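Local coordinates for CrmK (Actinoalloteichus sp. WH1-2216-6, PDB 5I1V), which acts as an FAD-dependent oxidase with covalently bound flavin, involved in recycling shunt products during caerulomycin biosynthesis, at residues T402-A407 against R426-A431; A171-D176 against R203-V208. All coordinates share one frame; numbering follows the deposited sequence.

Overall arrangement
From the N terminus the chain first meets contact 2, where Ala171-Asp176, at the end of strand 166-172, faces Arg203-Val208, just past strand 196-202. It closes a loop of 26 intervening residues that includes helix 180-185 and strand 196-202. Contact 1 follows in series, with no nesting or crossing: Thr402-Ala407 in strand 400-408 meets Arg426-Ala431 after 18 residues, most of them in helix 414-428. Contact 2 thus links two strand ends of a five-stranded antiparallel sheet at the surface, whereas contact 1 seats a helix end on a larger antiparallel sheet. Their centres lie about 38 Å apart, on opposite sides of the chain's centre.

Contact 1 of 2, residues T402-A407 against R426-A431; sequences TFYMVA and RDIHSA
Tyr404 points its phenol from the strand toward the end of the helix, where its hydroxyl reaches Ile428 and His429. Its CG stands anti to the carbonyl carbon and beside the backbone N (chi1 -60°), which sends the ring off the strand toward the helix and puts OH foremost in the contact. Both partner side chains approach from the opposite direction to the tyrosine. Ile428 uses two branches: CD1 lies at the edge of the phenol ring, near its plane, 3.7 Å from Tyr404 OH, and CG2 comes equally near to that oxygen. Along the same edge, Ile428 CD1 is 4.1 Å from Tyr404 CE2, an apolar contact. The isoleucine reaches this edge with CG1 beside its backbone N (chi1 -76°).

His429, the first residue past the helix to leave helical backbone angles, approaches obliquely, with its CE1 3.6 Å from Tyr404 OH. Ile428 CG2 also sits 4.0 Å above one face of the His429 imidazole, offset toward the rim, so one methyl group packs against both flat side chains. The imidazole's rotation is further fixed by a hydrogen bond from ND1 to the carbonyl O of Tyr425, whose own ring meets Tyr404 edge-to-face.

This is helix-on-sheet packing. Strand 400-408 runs between strands 374-379 and 339-347 of an extended antiparallel sheet, consistent with the substrate-binding domain of berberine bridge enzyme relatives, and the chain returns as helix 414-428 to cover one face. Met375 of the neighbouring strand touches both Tyr404 and Ile428, and the three side chains that meet here, those of Tyr404, Ile428 and His429, are all buried. The side chain of Tyr404 lies about 13 Å from the bound FAD.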
ATOM      1  N   THR A 402      22.745   1.834   9.965  1.00 25.23           N
ATOM      2  CA  THR A 402      22.112   0.804  10.767  1.00 25.41           C
ATOM      3  C   THR A 402      20.868   1.416  11.427  1.00 24.43           C
ATOM      4  O   THR A 402      20.829   2.601  11.739  1.00 22.81           O
ATOM      5  CB  THR A 402      23.027   0.189  11.856  1.00 27.00           C
ATOM      6  OG1 THR A 402      23.093   1.072  12.980  1.00 27.66           O
ATOM      7  CG2 THR A 402      24.428  -0.132  11.294  1.00 26.38           C
ATOM      8  N   PHE A 403      19.885   0.560  11.623  1.00 26.48           N
ATOM      9  CA  PHE A 403      18.548   0.902  12.020  1.00 27.66           C
ATOM     10  C   PHE A 403      18.137  -0.187  13.025  1.00 26.12           C
ATOM     11  O   PHE A 403      18.516  -1.348  12.860  1.00 28.42           O
ATOM     12  CB  PHE A 403      17.700   0.861  10.746  1.00 28.97           C
ATOM     13  CG  PHE A 403      16.244   1.096  10.965  1.00 31.68           C
ATOM     14  CD1 PHE A 403      15.792   2.334  11.410  1.00 36.02           C
ATOM     15  CD2 PHE A 403      15.323   0.108  10.709  1.00 34.86           C
ATOM     16  CE1 PHE A 403      14.434   2.558  11.611  1.00 38.67           C
ATOM     17  CE2 PHE A 403      13.966   0.327  10.899  1.00 40.07           C
ATOM     18  CZ  PHE A 403      13.521   1.556  11.353  1.00 36.99           C
ATOM     19  N   TYR A 404      17.408   0.206  14.070  1.00 23.18           N
ATOM     20  CA  TYR A 404      16.911  -0.669  15.116  1.00 23.40           C
ATOM     21  C   TYR A 404      15.417  -0.409  15.216  1.00 24.39           C
ATOM     22  O   TYR A 404      15.001   0.766  15.160  1.00 24.24           O
ATOM     23  CB  TYR A 404      17.504  -0.317  16.462  1.00 24.46           C
ATOM     24  CG  TYR A 404      18.990  -0.403  16.535  1.00 24.97           C
ATOM     25  CD1 TYR A 404      19.815   0.452  15.809  1.00 26.06           C
ATOM     26  CD2 TYR A 404      19.602  -1.339  17.370  1.00 28.99           C
ATOM     27  CE1 TYR A 404      21.201   0.372  15.912  1.00 25.90           C
ATOM     28  CE2 TYR A 404      20.976  -1.433  17.446  1.00 27.97           C
ATOM     29  CZ  TYR A 404      21.772  -0.597  16.727  1.00 29.21           C
ATOM     30  OH  TYR A 404      23.142  -0.709  16.894  1.00 31.69           O
ATOM     31  N   MET A 405      14.622  -1.465  15.303  1.00 24.65           N
ATOM     32  CA  MET A 405      13.189  -1.310  15.438  1.00 28.34           C
ATOM     33  C   MET A 405      12.549  -2.432  16.285  1.00 27.69           C
ATOM     34  O   MET A 405      13.039  -3.570  16.299  1.00 24.56           O
ATOM     35  CB  MET A 405      12.563  -1.109  14.051  1.00 35.89           C
ATOM     36  CG  MET A 405      11.622  -2.157  13.482  1.00 48.68           C
ATOM     37  SD  MET A 405       9.885  -1.582  13.254  1.00 67.61           S
ATOM     38  CE  MET A 405      10.014   0.135  12.744  1.00 54.30           C
ATOM     39  N   VAL A 406      11.513  -2.051  17.040  1.00 24.99           N
ATOM     40  CA  VAL A 406      10.617  -2.974  17.745  1.00 27.21           C
ATOM     41  C   VAL A 406       9.238  -2.455  17.420  1.00 25.45           C
ATOM     42  O   VAL A 406       9.028  -1.211  17.380  1.00 24.35           O
ATOM     43  CB  VAL A 406      10.796  -3.014  19.284  1.00 29.47           C
ATOM     44  CG1 VAL A 406      12.048  -3.746  19.668  1.00 35.89           C
ATOM     45  CG2 VAL A 406      10.883  -1.641  19.879  1.00 30.95           C
ATOM     46  N   ALA A 407       8.364  -3.377  17.028  1.00 26.77           N
ATOM     47  CA  ALA A 407       6.952  -3.084  16.718  1.00 25.35           C
ATOM     48  C   ALA A 407       6.055  -4.040  17.495  1.00 28.40           C
ATOM     49  O   ALA A 407       6.338  -5.235  17.597  1.00 27.88           O
ATOM     50  CB  ALA A 407       6.697  -3.191  15.259  1.00 25.90           C
ATOM     51  N   ARG A 426      22.348   0.495  23.687  1.00 32.00           N
ATOM     52  CA  ARG A 426      23.313   1.002  24.653  1.00 35.63           C
ATOM     53  C   ARG A 426      24.523   0.079  24.723  1.00 34.87           C
ATOM     54  O   ARG A 426      25.642   0.543  24.716  1.00 35.49           O
ATOM     55  CB  ARG A 426      22.741   1.155  26.057  1.00 39.92           C
ATOM     56  CG  ARG A 426      23.829   1.582  27.050  1.00 43.50           C
ATOM     57  CD  ARG A 426      23.458   1.287  28.486  1.00 47.41           C
ATOM     58  NE  ARG A 426      23.051  -0.097  28.692  1.00 49.30           N
ATOM     59  CZ  ARG A 426      22.238  -0.499  29.673  1.00 56.86           C
ATOM     60  NH1 ARG A 426      21.743   0.378  30.563  1.00 54.40           N
ATOM     61  NH2 ARG A 426      21.909  -1.788  29.766  1.00 57.13           N
ATOM     62  N   ASP A 427      24.284  -1.217  24.769  1.00 36.83           N
ATOM     63  CA  ASP A 427      25.386  -2.177  24.893  1.00 37.85           C
ATOM     64  C   ASP A 427      26.266  -2.176  23.661  1.00 38.51           C
ATOM     65  O   ASP A 427      27.496  -2.120  23.778  1.00 36.51           O
ATOM     66  CB  ASP A 427      24.836  -3.563  25.170  1.00 41.32           C
ATOM     67  CG  ASP A 427      24.289  -3.704  26.593  1.00 43.29           C
ATOM     68  OD1 ASP A 427      24.410  -2.756  27.415  1.00 45.25           O
ATOM     69  OD2 ASP A 427      23.742  -4.791  26.890  1.00 45.54           O
ATOM     70  N   ILE A 428      25.640  -2.165  22.474  1.00 32.50           N
ATOM     71  CA  ILE A 428      26.410  -2.074  21.241  1.00 32.68           C
ATOM     72  C   ILE A 428      27.294  -0.817  21.297  1.00 30.80           C
ATOM     73  O   ILE A 428      28.449  -0.872  20.857  1.00 32.35           O
ATOM     74  CB  ILE A 428      25.526  -2.187  19.977  1.00 30.86           C
ATOM     75  CG1 ILE A 428      25.123  -3.631  19.775  1.00 32.73           C
ATOM     76  CG2 ILE A 428      26.257  -1.701  18.729  1.00 33.50           C
ATOM     77  CD1 ILE A 428      24.040  -3.834  18.744  1.00 32.91           C
ATOM     78  N   HIS A 429      26.814   0.281  21.889  1.00 30.31           N
ATOM     79  CA  HIS A 429      27.608   1.513  21.927  1.00 33.09           C
ATOM     80  C   HIS A 429      28.264   1.828  23.283  1.00 32.96           C
ATOM     81  O   HIS A 429      28.521   2.991  23.564  1.00 34.12           O
ATOM     82  CB  HIS A 429      26.761   2.730  21.477  1.00 32.72           C
ATOM     83  CG  HIS A 429      26.220   2.590  20.093  1.00 31.10           C
ATOM     84  ND1 HIS A 429      24.977   2.066  19.833  1.00 30.44           N
ATOM     85  CD2 HIS A 429      26.786   2.835  18.886  1.00 33.15           C
ATOM     86  CE1 HIS A 429      24.777   2.040  18.529  1.00 32.86           C
ATOM     87  NE2 HIS A 429      25.875   2.467  17.930  1.00 30.02           N
ATOM     88  N   SER A 430      28.532   0.817  24.108  1.00 36.79           N
ATOM     89  CA  SER A 430      28.998   1.068  25.484  1.00 39.53           C
ATOM     90  C   SER A 430      30.374   1.742  25.560  1.00 40.58           C
ATOM     91  O   SER A 430      30.676   2.420  26.546  1.00 44.02           O
ATOM     92  CB  SER A 430      28.978  -0.210  26.338  1.00 38.70           C
ATOM     93  OG  SER A 430      29.802  -1.200  25.785  1.00 41.87           O
ATOM     94  N   ALA A 431      31.196   1.604  24.526  1.00 39.50           N
ATOM     95  CA  ALA A 431      32.486   2.299  24.524  1.00 41.45           C
ATOM     96  C   ALA A 431      32.361   3.811  24.309  1.00 40.08           C
ATOM     97  O   ALA A 431      33.302   4.542  24.547  1.00 41.05           O
ATOM     98  CB  ALA A 431      33.422   1.697  23.481  1.00 40.93           C
TER

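Contact 2 of 2, residues A171-D176 against R203-V208; sequences ATREED and RSPDAV
Over one face of the Arg173 guanidinium lies the ring of Pro205, its CB 4.2 Å above the plane and over the centre of the group. Pro205 CG is 4.0 Å from Arg173 NH1, and the two side chains cross at a slant, in van der Waals packing of a flat cation on an aliphatic ring. Near the NH1 end, the carbonyl O of Arg203 stands obliquely and too distant for a direct bond. A water lies between them and donates to Arg203 O at 2.8 Å; its separation from Arg173 NH1 is unusually short, so that half of the bridge is doubtful. The second guanidinium, that of Arg203, carries Ala207 CB on one face, 3.4 Å above the plane and offset toward the rim, and its NE bonds to the carbonyl of Gly94.

Arg173 reaches across because its CG is wedged between the backbone N and the carbonyl carbon (chi1 65°) and the chain bends at chi3 (-45°), laying the guanidinium against the proline. Trp183 of helix 180-185 touches the same arginine. Pro205 is held in a type I beta turn from Ser204 to Ala207, closed by a 3.2 Å bond from Ala207 N to Ser204 O.

In backbone terms, Arg173 pairs with His153 and Arg203 with Tyr151, so the contact spans the start of strand 152-160. It is surface packing far from the flavin site, joining the ends of two strands, 166-172 and 196-202, that flank 152-160 in the five-stranded antiparallel sheet of a PCMH-type FAD-binding fold.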
ATOM      1  N   ALA A 171      12.302  29.323  -2.060  1.00 18.87           N
ATOM      2  CA  ALA A 171      13.743  29.392  -1.918  1.00 22.23           C
ATOM      3  C   ALA A 171      14.360  28.389  -2.907  1.00 21.67           C
ATOM      4  O   ALA A 171      13.947  27.232  -2.965  1.00 19.07           O
ATOM      5  CB  ALA A 171      14.146  29.040  -0.504  1.00 22.50           C
ATOM      6  N   THR A 172      15.384  28.812  -3.638  1.00 23.70           N
ATOM      7  CA  THR A 172      15.981  27.959  -4.685  1.00 24.09           C
ATOM      8  C   THR A 172      17.477  27.748  -4.443  1.00 24.38           C
ATOM      9  O   THR A 172      18.103  28.413  -3.627  1.00 24.46           O
ATOM     10  CB  THR A 172      15.780  28.556  -6.104  1.00 26.44           C
ATOM     11  OG1 THR A 172      16.783  29.525  -6.334  1.00 28.26           O
ATOM     12  CG2 THR A 172      14.411  29.205  -6.331  1.00 26.51           C
ATOM     13  N   ARG A 173      18.032  26.769  -5.148  1.00 25.43           N
ATOM     14  CA  ARG A 173      19.455  26.416  -5.058  1.00 28.69           C
ATOM     15  C   ARG A 173      20.416  27.352  -5.802  1.00 30.70           C
ATOM     16  O   ARG A 173      21.624  27.233  -5.616  1.00 32.27           O
ATOM     17  CB  ARG A 173      19.682  24.992  -5.571  1.00 31.51           C
ATOM     18  CG  ARG A 173      19.392  24.803  -7.044  1.00 36.20           C
ATOM     19  CD  ARG A 173      19.525  23.346  -7.445  1.00 41.84           C
ATOM     20  NE  ARG A 173      20.720  22.802  -6.867  1.00 46.84           N
ATOM     21  CZ  ARG A 173      20.904  21.528  -6.541  1.00 54.32           C
ATOM     22  NH1 ARG A 173      19.955  20.582  -6.728  1.00 49.31           N
ATOM     23  NH2 ARG A 173      22.087  21.202  -6.029  1.00 56.22           N
ATOM     24  N   GLU A 174      19.891  28.288  -6.589  1.00 31.90           N
ATOM     25  CA  GLU A 174      20.737  29.179  -7.421  1.00 35.21           C
ATOM     26  C   GLU A 174      21.652  30.014  -6.587  1.00 33.56           C
ATOM     27  O   GLU A 174      21.224  30.601  -5.597  1.00 31.49           O
ATOM     28  CB  GLU A 174      19.887  30.087  -8.276  1.00 40.22           C
ATOM     29  CG  GLU A 174      19.086  29.364  -9.342  1.00 45.05           C
ATOM     30  CD  GLU A 174      17.821  30.126  -9.725  1.00 56.71           C
ATOM     31  OE1 GLU A 174      17.234  30.837  -8.864  1.00 65.95           O
ATOM     32  OE2 GLU A 174      17.380  29.992 -10.890  1.00 66.22           O
ATOM     33  N   GLU A 175      22.920  30.104  -6.991  1.00 34.65           N
ATOM     34  CA  GLU A 175      23.937  30.731  -6.123  1.00 36.38           C
ATOM     35  C   GLU A 175      23.560  32.133  -5.723  1.00 32.66           C
ATOM     36  O   GLU A 175      23.931  32.574  -4.656  1.00 34.52           O
ATOM     37  CB  GLU A 175      25.362  30.786  -6.741  1.00 39.34           C
ATOM     38  CG  GLU A 175      25.866  29.547  -7.474  1.00 43.90           C
ATOM     39  CD  GLU A 175      27.408  29.441  -7.502  1.00 43.53           C
ATOM     40  OE1 GLU A 175      28.129  30.482  -7.449  1.00 43.35           O
ATOM     41  OE2 GLU A 175      27.898  28.292  -7.557  1.00 45.07           O
ATOM     42  N   ASP A 176      22.858  32.861  -6.572  1.00 34.24           N
ATOM     43  CA  ASP A 176      22.512  34.239  -6.240  1.00 40.06           C
ATOM     44  C   ASP A 176      21.140  34.412  -5.516  1.00 37.78           C
ATOM     45  O   ASP A 176      20.750  35.520  -5.215  1.00 40.42           O
ATOM     46  CB  ASP A 176      22.547  35.108  -7.510  1.00 48.50           C
ATOM     47  CG  ASP A 176      21.565  34.627  -8.595  1.00 55.89           C
ATOM     48  OD1 ASP A 176      21.025  33.491  -8.485  1.00 64.98           O
ATOM     49  OD2 ASP A 176      21.344  35.390  -9.565  1.00 61.52           O
ATOM     50  N   ARG A 203      14.718  18.328  -9.592  1.00 19.28           N
ATOM     51  CA  ARG A 203      15.369  18.207 -10.877  1.00 21.17           C
ATOM     52  C   ARG A 203      16.867  17.973 -10.707  1.00 20.56           C
ATOM     53  O   ARG A 203      17.442  18.433  -9.760  1.00 20.95           O
ATOM     54  CB  ARG A 203      15.079  19.492 -11.672  1.00 24.39           C
ATOM     55  CG  ARG A 203      16.218  20.424 -11.893  1.00 29.98           C
ATOM     56  CD  ARG A 203      15.735  21.689 -12.600  1.00 34.72           C
ATOM     57  NE  ARG A 203      15.810  21.581 -14.037  1.00 33.58           N
ATOM     58  CZ  ARG A 203      16.929  21.790 -14.736  1.00 37.48           C
ATOM     59  NH1 ARG A 203      18.058  22.130 -14.105  1.00 38.35           N
ATOM     60  NH2 ARG A 203      16.928  21.657 -16.064  1.00 35.56           N
ATOM     61  N   SER A 204      17.498  17.253 -11.618  1.00 21.09           N
ATOM     62  CA  SER A 204      18.964  17.119 -11.628  1.00 22.44           C
ATOM     63  C   SER A 204      19.592  18.453 -11.891  1.00 23.63           C
ATOM     64  O   SER A 204      19.164  19.168 -12.796  1.00 24.16           O
ATOM     65  CB  SER A 204      19.426  16.178 -12.742  1.00 24.21           C
ATOM     66  OG  SER A 204      18.868  14.908 -12.555  1.00 27.26           O
ATOM     67  N   PRO A 205      20.609  18.810 -11.126  1.00 26.47           N
ATOM     68  CA  PRO A 205      21.223  20.116 -11.402  1.00 30.99           C
ATOM     69  C   PRO A 205      21.828  20.221 -12.819  1.00 34.84           C
ATOM     70  O   PRO A 205      21.893  21.309 -13.387  1.00 37.96           O
ATOM     71  CB  PRO A 205      22.322  20.248 -10.331  1.00 31.59           C
ATOM     72  CG  PRO A 205      22.328  18.963  -9.559  1.00 30.82           C
ATOM     73  CD  PRO A 205      21.156  18.126  -9.952  1.00 27.34           C
ATOM     74  N   ASP A 206      22.216  19.102 -13.405  1.00 35.13           N
ATOM     75  CA  ASP A 206      22.763  19.138 -14.758  1.00 41.08           C
ATOM     76  C   ASP A 206      21.827  18.542 -15.822  1.00 37.50           C
ATOM     77  O   ASP A 206      22.281  18.081 -16.851  1.00 34.15           O
ATOM     78  CB  ASP A 206      24.121  18.441 -14.754  1.00 45.84           C
ATOM     79  CG  ASP A 206      25.109  19.106 -13.789  1.00 52.77           C
ATOM     80  OD1 ASP A 206      25.226  20.360 -13.794  1.00 60.47           O
ATOM     81  OD2 ASP A 206      25.766  18.373 -13.020  1.00 63.96           O
ATOM     82  N   ALA A 207      20.515  18.582 -15.586  1.00 33.87           N
ATOM     83  CA  ALA A 207      19.543  18.135 -16.604  1.00 34.04           C
ATOM     84  C   ALA A 207      19.758  18.781 -17.962  1.00 36.22           C
ATOM     85  O   ALA A 207      19.933  19.994 -18.043  1.00 33.09           O
ATOM     86  CB  ALA A 207      18.140  18.448 -16.149  1.00 33.65           C
ATOM     87  N   VAL A 208      19.685  17.978 -19.022  1.00 37.04           N
ATOM     88  CA  VAL A 208      19.800  18.487 -20.397  1.00 39.59           C
ATOM     89  C   VAL A 208      18.446  19.024 -20.890  1.00 41.85           C
ATOM     90  O   VAL A 208      17.444  18.311 -20.818  1.00 40.16           O
ATOM     91  CB  VAL A 208      20.291  17.346 -21.308  1.00 43.45           C
ATOM     92  CG1 VAL A 208      20.173  17.704 -22.802  1.00 48.65           C
ATOM     93  CG2 VAL A 208      21.725  17.006 -20.949  1.00 42.36           C
TER
HETATM   94  O   HOH W   1      18.525  20.773  -8.647  1.00 28.02           O